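Local coordinates for BluB-like flavoprotein (Clostridium difficile 630, PDB 3EO8) that binds flavin mononucleotide and probably acts as an oxidoreductase of the nitroreductase family, at residues A[15-20]-A[193-198]; A[94-99]-A[161-166]; A[107-112]-A[185-190]; A[43-48]-A[137-142]. One frame throughout, in Å; residues are numbered along the deposited sequence. Where two conformers were deposited one is given.

All four contacts rest on one antiparallel sheet and the elements around it. Contacts 2 and 4 are buried; contacts 1 and 3 are partly buried and reach the surface at one end. Contacts 1 and 3 use strand 189-197 near its two ends, on opposite sides of the chain's centre. Contacts 1 and 2 meet along strands 189-197 and 159-163, and both touch the same flavin, one through a guanidinium, the other mainly through backbone N-H groups. Contacts 3 and 4 touch through strands 102-108 and 47-51. Contact 3 is backbone pairing with aromatic packing, whereas contact 4 joins a loop to a helix that faces the other flavin of the dimer.

Contact 1: residues A[15-20]-A[193-198]; sequences RKFKNQ and MLALGV. With FMN (flavin mononucleotide), chain G.
K18 and V198 meet through their backbones. K18 N donates to V198 O at 2.8 Å, and the bond is nearly straight, 164° at the hydrogen. The same oxygen receives a CA-H contact: F17 CA lies 3.4 Å from V198 O. A water ties the two segments a second time: it donates to K18 O and Q20 O and accepts from V198 N. Around this polar seam the V198 side chain is wedged between two longer ones. V198 CG1 touches CD of the extended K18 chain at 3.8 Å. V198 CG2 lies 3.6 Å from Q20 OE1 and also meets Q20 CB.

With CG beside the backbone N (chi1 -55°), the F17 ring runs back along the strand and meets it obliquely with CD2, CE2 and CZ. F17 CZ meets A195 CB at 3.8 Å, and F17 CD2 lies 3.6 Å from G197 CA. These contacts join the loop after helix 4-10 to the last part of strand 189-197 in the sheet of the nitroreductase fold. V102 of strand 102-108 pairs with L196, and C161 of strand 159-163 with A195.

The other end of the loop reaches the flavin. R15 is extended from CG to NE, and R15 NE donates to FMN O2 at 2.7 Å. R15 NH2 donates to FMN N1 at 3.2 Å, with N1 in the guanidinium plane, and makes a weak second bond to O2. The R15 side chain also packs on F96 and C161. At the outer end, K18 NZ forms a weak, long ion pair with D201.

Contact 2: residues A[94-99]-A[161-166]; sequences TLFYLK and CWLTSQ. With FMN (flavin mononucleotide), chain G.
T94 OG1 stands beside its own backbone N (chi1 -44°), while S165 OG is folded in over its own backbone (chi1 60°). With these torsions T94 OG1 and S165 OG come to 2.7 Å. S165 OG is also 2.7 Å from O4 of FMN and is hydrogen-bonded to F93 O. A water links T94 OG1 to S165 O.

The apolar half lies beside this hydroxyl pair. F96 CZ meets C161 SG at 3.6 Å in an oblique sulfur-aromatic contact. F96 CE2 meets L163 CD2 at 3.8 Å. The segments are the 3-10 turn 95-99, which follows helix 80-93, and the end of strand 159-163 with the loop after it. Together they form part of the flavin pocket.

The W162 side chain leaves its backbone on the side away from 94-99, with FMN C8M 3.8 Å above the centre of the indole. W162 NE1 is hydrogen-bonded to Q140 of the second subunit.

On the flavin, S165 N donates to FMN O4 at 3.0 Å and T164 N to FMN N5 at 3.2 Å. These donors suit the oxidised flavin, where N5 is an acceptor. They would probably draw electron density toward N5 and O4, consistent with easier reduction.

Contact 3: residues A[107-112]-A[185-190]; sequences FTKVYN and KGEYFL
T108 and F189 form an antiparallel hydrogen-bonded pair where strand 102-108 runs alongside strand 189-197 in the central sheet. T108 N donates to F189 O at 2.8 Å, and F189 N returns a bond of the same length to T108 O. The next pair, F107 with L190, is non-hydrogen-bonded, and its side chains diverge. K185 to Y188 make a type II' turn that leads into the second strand.

Packing is close around this pairing. The F107 ring sets one face over L190 CA, and F107 CE2 touches K185 CB at 3.8 Å. T108 CG2 touches F189 CE1 at 3.6 Å, while T108 OG1 is hydrogen-bonded to N45 O. Y188 and F189 also pack on K209 and I134 of the second subunit.

The solvent side holds V110, E187 and the K109 ammonium. One water joins V110 N to E187 O, another K109 NZ to Y188 OH. K109 NZ and E187 OE2 stay 4.1 Å apart, too far for a salt bridge.

The rest of K109 is closely packed, in a CH-pi contact. Its chi1 of 65° carries CG, CD and CE across the Y188 face toward OH, and K109 CB sits over the centre of the Y188 ring, 4.0 Å from its centroid.

Contact 4: residues A[43-48]-A[137-142]; sequences IQNWHF and PGMQSL. With FMN (flavin mononucleotide), chain K.
G138 O is gripped by two N-H groups from opposite faces of its carbonyl plane. One is L142 N, in the ordinary helical bond. The other is N45 ND2, 3.0 Å from G138 O and almost straight, 173° at the hydrogen. The oxygen lies in the N45 amide plane, but the donor stands above the carbonyl plane, 44° out of it. A chi1 of 55° turns the N45 amide toward the helix. ND2 is also bonded to K109 O, so two acceptors fix the rotation of the amide. N45 OD1 faces S141 CB at 3.7 Å and is buried with no polar partner in the model.

Beyond N45, the centre of an inverse gamma turn, W46 CZ3 comes obliquely to 3.6 Å from S141 O. L142 CD1 touches both residues, N45 O at 3.8 Å and W46 CB at 4.0 Å.

The helix start is bonded to itself as well. S141 OG donates to P137 O at 2.9 Å, while S141 N reaches the same oxygen from the other face. S141 OG also accepts from G40 N. This turn of helix faces the dimethyl end of an FMN whose hydrogen bonds come largely from the second subunit; S141 OG is 3.7 Å from FMN C8M.

Helix 137-155 thus starts beside the loop entering 47-51, the outermost strand of this chain's sheet. L142 and M139 pack on T108 of the neighbouring strand 102-108, and F48 pairs in parallel with a strand of the second subunit, carrying the sheet across the interface.

Contact 1: residues A[15-20]-A[193-198]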
# COMPACT_ATOMS: atom_id res chain seq x y z
N ARG A 15 11.30 -16.95 -2.37
CA ARG A 15 11.12 -17.82 -1.19
C ARG A 15 12.26 -18.82 -1.01
O ARG A 15 12.26 -19.60 -0.07
CB ARG A 15 9.76 -18.51 -1.24
CG ARG A 15 8.60 -17.55 -1.40
CD ARG A 15 7.24 -18.20 -1.17
NE ARG A 15 6.18 -17.20 -1.35
CZ ARG A 15 5.65 -16.85 -2.53
NH1 ARG A 15 6.06 -17.38 -3.66
NH2 ARG A 15 4.70 -15.94 -2.55
N LYS A 16 13.27 -18.76 -1.87
CA LYS A 16 14.44 -19.58 -1.71
C LYS A 16 15.63 -18.70 -2.01
O LYS A 16 15.57 -17.89 -2.94
CB LYS A 16 14.43 -20.79 -2.65
CG LYS A 16 13.42 -21.87 -2.25
N PHE A 17 16.67 -18.86 -1.20
CA PHE A 17 17.83 -17.96 -1.17
C PHE A 17 19.16 -18.69 -1.22
O PHE A 17 19.31 -19.79 -0.69
CB PHE A 17 17.81 -17.11 0.10
CG PHE A 17 16.54 -16.35 0.27
CD1 PHE A 17 15.44 -16.95 0.85
CD2 PHE A 17 16.42 -15.05 -0.19
CE1 PHE A 17 14.24 -16.26 0.99
CE2 PHE A 17 15.21 -14.36 -0.03
CZ PHE A 17 14.12 -14.97 0.55
N LYS A 18 20.14 -18.04 -1.85
CA LYS A 18 21.50 -18.54 -1.90
C LYS A 18 22.18 -18.28 -0.56
O LYS A 18 21.68 -17.51 0.26
CB LYS A 18 22.28 -17.88 -3.03
CG LYS A 18 21.73 -18.24 -4.39
CD LYS A 18 22.41 -17.50 -5.52
CE LYS A 18 21.92 -18.03 -6.87
NZ LYS A 18 22.32 -17.17 -8.01
N ASN A 19 23.30 -18.96 -0.32
CA ASN A 19 24.02 -18.81 0.92
C ASN A 19 25.02 -17.69 0.80
O ASN A 19 26.22 -17.93 0.61
CB ASN A 19 24.76 -20.10 1.25
CG ASN A 19 25.40 -20.05 2.62
OD1 ASN A 19 24.91 -19.36 3.53
ND2 ASN A 19 26.51 -20.76 2.77
N GLN A 20 24.52 -16.46 0.88
CA GLN A 20 25.31 -15.26 0.68
C GLN A 20 24.72 -14.19 1.56
O GLN A 20 23.52 -14.20 1.84
CB GLN A 20 25.25 -14.81 -0.77
CG GLN A 20 25.94 -15.75 -1.72
CD GLN A 20 25.80 -15.36 -3.19
OE1 GLN A 20 25.77 -14.17 -3.55
NE2 GLN A 20 25.70 -16.38 -4.05
N MSE A 193 6.50 -8.28 7.15
CA MSE A 193 7.91 -8.65 7.14
C MSE A 193 8.39 -8.80 5.71
O MSE A 193 7.60 -8.94 4.76
CB MSE A 193 8.20 -9.95 7.90
CG MSE A 193 7.34 -10.14 9.14
SE MSE A 193 7.88 -11.57 10.32
CE MSE A 193 7.47 -13.12 9.27
N LEU A 194 9.71 -8.70 5.57
CA LEU A 194 10.38 -8.99 4.31
C LEU A 194 11.45 -10.05 4.56
O LEU A 194 12.30 -9.90 5.49
CB LEU A 194 11.05 -7.76 3.78
CG LEU A 194 10.14 -6.66 3.26
CD1 LEU A 194 10.87 -5.29 3.27
CD2 LEU A 194 9.71 -7.06 1.88
N ALA A 195 11.41 -11.12 3.77
CA ALA A 195 12.52 -12.09 3.73
C ALA A 195 13.46 -11.61 2.63
O ALA A 195 13.03 -11.46 1.48
CB ALA A 195 12.01 -13.53 3.41
N LEU A 196 14.73 -11.40 2.98
CA LEU A 196 15.67 -10.71 2.12
C LEU A 196 16.98 -11.45 1.98
O LEU A 196 17.59 -11.83 2.97
CB LEU A 196 15.94 -9.30 2.69
CG LEU A 196 16.92 -8.37 1.97
CD1 LEU A 196 16.41 -7.99 0.53
CD2 LEU A 196 17.20 -7.10 2.86
N GLY A 197 17.43 -11.61 0.74
CA GLY A 197 18.67 -12.33 0.43
C GLY A 197 19.03 -12.30 -1.03
O GLY A 197 18.40 -11.62 -1.84
N VAL A 198 20.08 -13.03 -1.39
CA VAL A 198 20.40 -13.22 -2.78
C VAL A 198 19.53 -14.37 -3.24
O VAL A 198 19.58 -15.46 -2.66
CB VAL A 198 21.87 -13.60 -2.99
CG1 VAL A 198 22.09 -13.91 -4.47
CG2 VAL A 198 22.80 -12.46 -2.48
N1 FMN G . 3.86 -14.25 -0.02
C2 FMN G . 4.06 -15.24 0.92
O2 FMN G . 4.61 -16.31 0.64
N3 FMN G . 3.65 -15.04 2.21
C4 FMN G . 3.00 -13.91 2.61
O4 FMN G . 2.67 -13.78 3.81
C4A FMN G . 2.79 -12.91 1.67
N5 FMN G . 2.17 -11.73 2.05
C5A FMN G . 2.00 -10.72 1.13
C6 FMN G . 1.40 -9.54 1.56
C7 FMN G . 1.23 -8.50 0.66
C7M FMN G . 0.96 -7.16 1.24
C8 FMN G . 1.68 -8.64 -0.65
C8M FMN G . 1.86 -7.41 -1.50
C9 FMN G . 2.28 -9.82 -1.06
C9A FMN G . 2.46 -10.87 -0.18
N10 FMN G . 3.03 -12.08 -0.56
C10 FMN G . 3.25 -13.07 0.37
C1' FMN G . 3.46 -12.34 -1.98
C2' FMN G . 2.29 -12.71 -2.90
O2' FMN G . 1.89 -14.06 -2.66
C3' FMN G . 2.75 -12.57 -4.35
O3' FMN G . 3.08 -11.20 -4.58
C4' FMN G . 1.76 -13.05 -5.40
O4' FMN G . 1.50 -14.44 -5.27
C5' FMN G . 2.35 -12.77 -6.79
O5' FMN G . 3.55 -13.51 -6.94
P FMN G . 4.88 -12.73 -7.43
O1P FMN G . 6.01 -13.72 -7.54
O2P FMN G . 5.16 -11.70 -6.35
O3P FMN G . 4.66 -12.00 -8.75
O HOH W 1 21.32 -14.81 0.41

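Contact 2: residues A[94-99]-A[161-166]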
# COMPACT_ATOMS: atom_id res chain seq x y z
N THR A 94 4.85 -18.83 5.07
CA THR A 94 5.26 -17.99 6.20
C THR A 94 6.66 -18.38 6.71
O THR A 94 7.60 -17.58 6.67
CB THR A 94 4.25 -18.01 7.39
OG1 THR A 94 2.89 -17.91 6.91
CG2 THR A 94 4.54 -16.84 8.34
N LEU A 95 6.83 -19.63 7.15
CA LEU A 95 8.04 -19.96 7.88
C LEU A 95 9.26 -20.14 6.96
O LEU A 95 10.35 -20.38 7.45
CB LEU A 95 7.84 -21.18 8.77
CG LEU A 95 6.85 -21.05 9.93
CD1 LEU A 95 6.66 -22.44 10.61
CD2 LEU A 95 7.34 -20.00 10.90
N PHE A 96 9.06 -20.04 5.64
CA PHE A 96 10.17 -20.08 4.68
C PHE A 96 11.15 -18.93 4.84
O PHE A 96 12.27 -19.01 4.35
CB PHE A 96 9.66 -20.06 3.23
CG PHE A 96 9.17 -18.73 2.82
CD1 PHE A 96 10.06 -17.78 2.33
CD2 PHE A 96 7.85 -18.38 3.00
CE1 PHE A 96 9.65 -16.53 1.99
CE2 PHE A 96 7.42 -17.12 2.66
CZ PHE A 96 8.31 -16.19 2.17
N TYR A 97 10.76 -17.85 5.52
CA TYR A 97 11.66 -16.72 5.71
C TYR A 97 12.97 -17.11 6.39
O TYR A 97 13.98 -16.43 6.23
CB TYR A 97 11.00 -15.57 6.49
CG TYR A 97 10.90 -15.76 8.00
CD1 TYR A 97 11.97 -15.52 8.84
CD2 TYR A 97 9.72 -16.15 8.57
CE1 TYR A 97 11.89 -15.70 10.22
CE2 TYR A 97 9.60 -16.32 9.94
CZ TYR A 97 10.69 -16.11 10.77
OH TYR A 97 10.58 -16.31 12.15
N LEU A 98 12.97 -18.22 7.14
CA LEU A 98 14.16 -18.65 7.84
C LEU A 98 15.27 -19.06 6.85
O LEU A 98 16.42 -19.17 7.22
CB LEU A 98 13.84 -19.84 8.73
CG LEU A 98 12.97 -19.47 9.94
CD1 LEU A 98 12.33 -20.74 10.50
CD2 LEU A 98 13.81 -18.75 11.00
N LYS A 99 14.87 -19.27 5.60
CA LYS A 99 15.81 -19.62 4.53
C LYS A 99 16.67 -18.44 4.09
O LYS A 99 17.66 -18.65 3.37
CB LYS A 99 15.04 -20.18 3.33
CG LYS A 99 14.26 -21.46 3.65
CD LYS A 99 13.49 -21.99 2.44
CE LYS A 99 12.90 -23.35 2.80
NZ LYS A 99 11.91 -23.88 1.83
N CYS A 161 10.70 -11.45 -0.35
CA CYS A 161 9.29 -11.74 -0.34
C CYS A 161 8.73 -10.89 0.75
O CYS A 161 9.32 -10.78 1.82
CB CYS A 161 8.99 -13.21 -0.05
SG CYS A 161 7.24 -13.74 -0.25
N TRP A 162 7.58 -10.32 0.45
CA TRP A 162 6.77 -9.53 1.36
C TRP A 162 5.84 -10.47 2.11
O TRP A 162 5.26 -11.34 1.50
CB TRP A 162 5.97 -8.62 0.44
CG TRP A 162 5.26 -7.41 0.98
CD1 TRP A 162 4.62 -7.26 2.17
CD2 TRP A 162 4.99 -6.24 0.22
NE1 TRP A 162 4.04 -6.02 2.23
CE2 TRP A 162 4.25 -5.37 1.04
CE3 TRP A 162 5.36 -5.81 -1.05
CZ2 TRP A 162 3.85 -4.11 0.61
CZ3 TRP A 162 4.98 -4.54 -1.48
CH2 TRP A 162 4.21 -3.71 -0.64
N LEU A 163 5.72 -10.32 3.43
CA LEU A 163 4.84 -11.18 4.22
C LEU A 163 3.90 -10.42 5.10
O LEU A 163 4.31 -9.55 5.86
CB LEU A 163 5.66 -12.11 5.10
CG LEU A 163 6.59 -13.13 4.40
CD1 LEU A 163 7.97 -12.59 4.05
CD2 LEU A 163 6.70 -14.41 5.27
N THR A 164 2.64 -10.80 5.05
CA THR A 164 1.69 -10.37 6.08
C THR A 164 0.99 -11.56 6.71
O THR A 164 0.18 -11.40 7.63
CB THR A 164 0.66 -9.34 5.55
OG1 THR A 164 -0.03 -9.87 4.42
CG2 THR A 164 1.35 -8.01 5.21
N SER A 165 1.30 -12.78 6.26
CA SER A 165 0.56 -13.96 6.72
C SER A 165 0.84 -14.29 8.19
O SER A 165 0.12 -15.04 8.79
CB SER A 165 0.84 -15.19 5.85
OG SER A 165 2.20 -15.53 5.85
N GLN A 166 1.91 -13.74 8.75
CA GLN A 166 2.21 -13.95 10.16
C GLN A 166 1.33 -13.15 11.12
O GLN A 166 1.44 -13.34 12.33
CB GLN A 166 3.68 -13.58 10.43
CG GLN A 166 3.99 -12.09 10.42
CD GLN A 166 4.00 -11.47 9.03
OE1 GLN A 166 4.18 -12.16 8.02
NE2 GLN A 166 3.83 -10.13 8.96
N1 FMN G . 3.86 -14.25 -0.02
C2 FMN G . 4.06 -15.24 0.92
O2 FMN G . 4.61 -16.31 0.64
N3 FMN G . 3.65 -15.04 2.21
C4 FMN G . 3.00 -13.91 2.61
O4 FMN G . 2.67 -13.78 3.81
C4A FMN G . 2.79 -12.91 1.67
N5 FMN G . 2.17 -11.73 2.05
C5A FMN G . 2.00 -10.72 1.13
C6 FMN G . 1.40 -9.54 1.56
C7 FMN G . 1.23 -8.50 0.66
C7M FMN G . 0.96 -7.16 1.24
C8 FMN G . 1.68 -8.64 -0.65
C8M FMN G . 1.86 -7.41 -1.50
C9 FMN G . 2.28 -9.82 -1.06
C9A FMN G . 2.46 -10.87 -0.18
N10 FMN G . 3.03 -12.08 -0.56
C10 FMN G . 3.25 -13.07 0.37
C1' FMN G . 3.46 -12.34 -1.98
C2' FMN G . 2.29 -12.71 -2.90
O2' FMN G . 1.89 -14.06 -2.66
C3' FMN G . 2.75 -12.57 -4.35
O3' FMN G . 3.08 -11.20 -4.58
C4' FMN G . 1.76 -13.05 -5.40
O4' FMN G . 1.50 -14.44 -5.27
C5' FMN G . 2.35 -12.77 -6.79
O5' FMN G . 3.55 -13.51 -6.94
P FMN G . 4.88 -12.73 -7.43
O1P FMN G . 6.01 -13.72 -7.54
O2P FMN G . 5.16 -11.70 -6.35
O3P FMN G . 4.66 -12.00 -8.75
O HOH W 2 0.95 -17.79 8.77

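Contact 3: residues A[107-112]-A[185-190]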
# COMPACT_ATOMS: atom_id res chain seq x y z
N PHE A 107 7.48 -2.05 10.75
CA PHE A 107 6.50 -1.48 11.68
C PHE A 107 5.80 -0.30 11.02
O PHE A 107 6.35 0.35 10.14
CB PHE A 107 7.15 -1.03 12.99
CG PHE A 107 7.38 -2.15 13.97
CD1 PHE A 107 8.40 -3.07 13.76
CD2 PHE A 107 6.56 -2.31 15.07
CE1 PHE A 107 8.62 -4.11 14.66
CE2 PHE A 107 6.74 -3.35 15.96
CZ PHE A 107 7.78 -4.26 15.77
N THR A 108 4.59 -0.02 11.46
CA THR A 108 3.78 1.03 10.88
C THR A 108 2.87 1.57 12.00
O THR A 108 2.91 1.09 13.13
CB THR A 108 2.99 0.52 9.65
OG1 THR A 108 2.37 1.61 8.96
CG2 THR A 108 1.92 -0.53 10.06
N LYS A 109 2.12 2.61 11.71
CA LYS A 109 1.17 3.17 12.62
C LYS A 109 -0.08 3.65 11.87
O LYS A 109 -0.06 3.85 10.64
CB LYS A 109 1.80 4.30 13.43
CG LYS A 109 2.21 5.54 12.63
CD LYS A 109 2.66 6.69 13.53
CE LYS A 109 3.27 7.80 12.65
NZ LYS A 109 3.42 9.14 13.31
N VAL A 110 -1.18 3.82 12.60
CA VAL A 110 -2.45 4.20 11.98
C VAL A 110 -2.36 5.61 11.44
O VAL A 110 -1.76 6.48 12.05
CB VAL A 110 -3.64 4.09 12.98
CG1 VAL A 110 -4.89 4.72 12.39
CG2 VAL A 110 -3.90 2.66 13.36
N TYR A 111 -2.93 5.82 10.26
CA TYR A 111 -3.08 7.15 9.65
C TYR A 111 -4.57 7.43 9.55
O TYR A 111 -5.29 6.70 8.89
CB TYR A 111 -2.44 7.19 8.27
CG TYR A 111 -2.76 8.44 7.51
CD1 TYR A 111 -2.38 9.68 7.99
CD2 TYR A 111 -3.44 8.39 6.30
CE1 TYR A 111 -2.69 10.83 7.29
CE2 TYR A 111 -3.72 9.53 5.61
CZ TYR A 111 -3.34 10.76 6.12
OH TYR A 111 -3.65 11.91 5.43
N ASN A 112 -5.03 8.46 10.25
CA ASN A 112 -6.44 8.89 10.18
C ASN A 112 -6.56 9.81 8.96
O ASN A 112 -6.00 10.91 8.96
CB ASN A 112 -6.85 9.60 11.47
CG ASN A 112 -6.97 8.65 12.65
OD1 ASN A 112 -7.25 7.45 12.50
ND2 ASN A 112 -6.74 9.19 13.84
N LYS A 185 8.53 -0.10 20.44
CA LYS A 185 7.68 0.16 19.27
C LYS A 185 6.84 1.43 19.41
O LYS A 185 6.36 1.96 18.41
CB LYS A 185 6.78 -1.02 19.00
CG LYS A 185 5.70 -1.28 20.06
CD LYS A 185 5.10 -2.69 19.94
CE LYS A 185 4.14 -2.96 21.09
NZ LYS A 185 3.80 -4.42 21.22
N GLY A 186 6.64 1.90 20.64
CA GLY A 186 5.75 3.02 20.90
C GLY A 186 4.37 2.76 20.34
O GLY A 186 3.75 1.77 20.68
N GLU A 187 3.89 3.67 19.48
CA GLU A 187 2.54 3.58 18.91
C GLU A 187 2.48 2.69 17.66
O GLU A 187 1.40 2.49 17.07
CB GLU A 187 2.01 5.00 18.59
CG GLU A 187 2.66 5.64 17.35
CD GLU A 187 2.55 7.18 17.29
OE1 GLU A 187 1.39 7.70 17.28
OE2 GLU A 187 3.61 7.87 17.19
N TYR A 188 3.64 2.20 17.23
CA TYR A 188 3.75 1.42 16.02
C TYR A 188 3.44 -0.05 16.31
O TYR A 188 3.51 -0.50 17.44
CB TYR A 188 5.13 1.54 15.39
CG TYR A 188 5.45 2.88 14.75
CD1 TYR A 188 5.54 4.05 15.51
CD2 TYR A 188 5.69 2.97 13.38
CE1 TYR A 188 5.85 5.28 14.92
CE2 TYR A 188 6.00 4.19 12.77
CZ TYR A 188 6.07 5.34 13.55
OH TYR A 188 6.39 6.53 12.91
N PHE A 189 3.10 -0.77 15.25
CA PHE A 189 2.79 -2.19 15.32
C PHE A 189 3.33 -2.83 14.04
O PHE A 189 3.63 -2.14 13.05
CB PHE A 189 1.27 -2.42 15.48
CG PHE A 189 0.40 -1.63 14.51
CD1 PHE A 189 0.07 -2.14 13.25
CD2 PHE A 189 -0.10 -0.38 14.85
CE1 PHE A 189 -0.72 -1.38 12.37
CE2 PHE A 189 -0.90 0.35 13.99
CZ PHE A 189 -1.20 -0.14 12.74
N LEU A 190 3.49 -4.15 14.06
CA LEU A 190 4.03 -4.87 12.92
C LEU A 190 3.08 -4.74 11.74
O LEU A 190 1.88 -5.03 11.86
CB LEU A 190 4.26 -6.32 13.28
CG LEU A 190 4.93 -7.13 12.20
CD1 LEU A 190 6.36 -6.68 12.00
CD2 LEU A 190 4.81 -8.62 12.54
O HOH W 3 6.38 8.61 14.45
O HOH W 4 -0.76 3.50 15.65

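Contact 4: residues A[43-48]-A[137-142]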
# COMPACT_ATOMS: atom_id res chain seq x y z
N ILE A 43 2.99 11.50 6.39
CA ILE A 43 3.05 10.80 7.67
C ILE A 43 4.26 9.87 7.78
O ILE A 43 4.77 9.66 8.88
CB ILE A 43 1.75 10.03 7.98
CG1 ILE A 43 1.79 9.49 9.41
CG2 ILE A 43 1.52 8.91 6.96
CD1 ILE A 43 0.42 9.00 9.90
N GLN A 44 4.75 9.33 6.66
CA GLN A 44 5.88 8.43 6.67
C GLN A 44 5.75 7.42 7.80
O GLN A 44 6.63 7.28 8.64
CB GLN A 44 7.19 9.18 6.81
CG GLN A 44 7.44 10.21 5.72
CD GLN A 44 8.44 11.26 6.14
OE1 GLN A 44 9.64 11.08 5.99
NE2 GLN A 44 7.95 12.37 6.68
N ASN A 45 4.65 6.67 7.77
CA ASN A 45 4.30 5.76 8.86
C ASN A 45 4.99 4.43 8.71
O ASN A 45 4.37 3.41 8.41
CB ASN A 45 2.77 5.55 8.94
CG ASN A 45 2.13 5.08 7.61
OD1 ASN A 45 2.58 5.45 6.49
ND2 ASN A 45 1.09 4.24 7.72
N TRP A 46 6.31 4.46 8.86
CA TRP A 46 7.09 3.24 8.69
C TRP A 46 8.35 3.26 9.52
O TRP A 46 8.92 4.34 9.73
CB TRP A 46 7.45 3.06 7.22
CG TRP A 46 7.94 4.31 6.50
CD1 TRP A 46 9.13 4.96 6.65
CD2 TRP A 46 7.27 4.97 5.42
NE1 TRP A 46 9.22 6.01 5.76
CE2 TRP A 46 8.09 6.03 5.00
CE3 TRP A 46 6.03 4.78 4.80
CZ2 TRP A 46 7.71 6.90 3.95
CZ3 TRP A 46 5.66 5.64 3.79
CH2 TRP A 46 6.50 6.68 3.36
N HIS A 47 8.76 2.08 10.00
CA HIS A 47 10.04 1.90 10.69
C HIS A 47 10.54 0.50 10.36
O HIS A 47 9.82 -0.47 10.57
CB HIS A 47 9.93 2.07 12.22
CG HIS A 47 11.26 2.16 12.90
ND1 HIS A 47 11.94 3.35 13.05
CD2 HIS A 47 12.07 1.21 13.41
CE1 HIS A 47 13.10 3.13 13.65
NE2 HIS A 47 13.20 1.84 13.88
N PHE A 48 11.75 0.39 9.84
CA PHE A 48 12.28 -0.88 9.41
C PHE A 48 13.27 -1.43 10.44
O PHE A 48 14.32 -0.81 10.66
CB PHE A 48 13.00 -0.73 8.04
CG PHE A 48 12.07 -0.30 6.94
CD1 PHE A 48 11.68 1.04 6.83
CD2 PHE A 48 11.55 -1.22 6.05
CE1 PHE A 48 10.77 1.43 5.85
CE2 PHE A 48 10.66 -0.84 5.07
CZ PHE A 48 10.26 0.48 4.96
N PRO A 137 -5.76 4.47 3.47
CA PRO A 137 -4.65 5.26 2.91
C PRO A 137 -3.31 5.09 3.65
O PRO A 137 -2.24 5.09 3.02
CB PRO A 137 -5.22 6.68 2.90
CG PRO A 137 -6.72 6.48 2.76
CD PRO A 137 -6.95 5.31 3.70
N GLY A 138 -3.34 4.87 4.96
CA GLY A 138 -2.09 4.56 5.69
C GLY A 138 -1.37 3.34 5.18
O GLY A 138 -0.13 3.29 5.11
N MSE A 139 -2.13 2.33 4.81
CA MSE A 139 -1.58 1.11 4.34
C MSE A 139 -1.25 1.16 2.88
O MSE A 139 -0.30 0.50 2.43
CB MSE A 139 -2.45 -0.07 4.72
CG MSE A 139 -2.55 -0.23 6.22
SE MSE A 139 -0.82 -0.37 7.16
CE MSE A 139 -1.09 1.10 8.37
N GLN A 140 -1.98 1.99 2.13
CA GLN A 140 -1.53 2.29 0.79
C GLN A 140 -0.14 2.92 0.85
O GLN A 140 0.74 2.60 0.05
CB GLN A 140 -2.49 3.23 0.08
CG GLN A 140 -3.86 2.68 -0.24
CD GLN A 140 -4.63 3.60 -1.16
OE1 GLN A 140 -4.10 4.09 -2.12
NE2 GLN A 140 -5.90 3.82 -0.86
N SER A 141 0.05 3.84 1.80
CA SER A 141 1.34 4.51 1.99
C SER A 141 2.42 3.50 2.35
O SER A 141 3.53 3.52 1.78
CB SER A 141 1.24 5.58 3.09
OG SER A 141 0.23 6.56 2.81
N LEU A 142 2.13 2.61 3.29
CA LEU A 142 3.11 1.58 3.67
C LEU A 142 3.52 0.71 2.47
O LEU A 142 4.73 0.43 2.25
CB LEU A 142 2.55 0.69 4.78
CG LEU A 142 3.55 -0.32 5.35
CD1 LEU A 142 4.73 0.43 6.02
CD2 LEU A 142 2.89 -1.26 6.35
N1 FMN K . -1.71 14.69 -1.86
C2 FMN K . -2.73 15.60 -2.04
O2 FMN K . -2.47 16.76 -2.38
N3 FMN K . -4.05 15.22 -1.82
C4 FMN K . -4.36 13.94 -1.42
O4 FMN K . -5.55 13.61 -1.36
C4A FMN K . -3.34 13.02 -1.21
N5 FMN K . -3.59 11.72 -0.81
C5A FMN K . -2.58 10.80 -0.65
C6 FMN K . -2.85 9.47 -0.30
C7 FMN K . -1.81 8.56 -0.13
C7M FMN K . -2.19 7.10 -0.03
C8 FMN K . -0.50 8.93 -0.40
C8M FMN K . 0.57 7.88 -0.64
C9 FMN K . -0.23 10.26 -0.76
C9A FMN K . -1.25 11.19 -0.92
N10 FMN K . -0.99 12.50 -1.25
C10 FMN K . -2.02 13.40 -1.46
C1' FMN K . 0.41 13.00 -1.42
C2' FMN K . 1.14 13.36 -0.11
O2' FMN K . 0.64 14.60 0.45
C3' FMN K . 2.66 13.46 -0.37
O3' FMN K . 3.17 12.22 -0.81
C4' FMN K . 3.47 13.88 0.87
O4' FMN K . 3.10 15.15 1.36
C5' FMN K . 4.95 13.99 0.54
O5' FMN K . 5.18 14.89 -0.51
P FMN K . 5.93 14.35 -1.84
O1P FMN K . 6.06 15.49 -2.82
O2P FMN K . 5.07 13.23 -2.38
O3P FMN K . 7.30 13.85 -1.48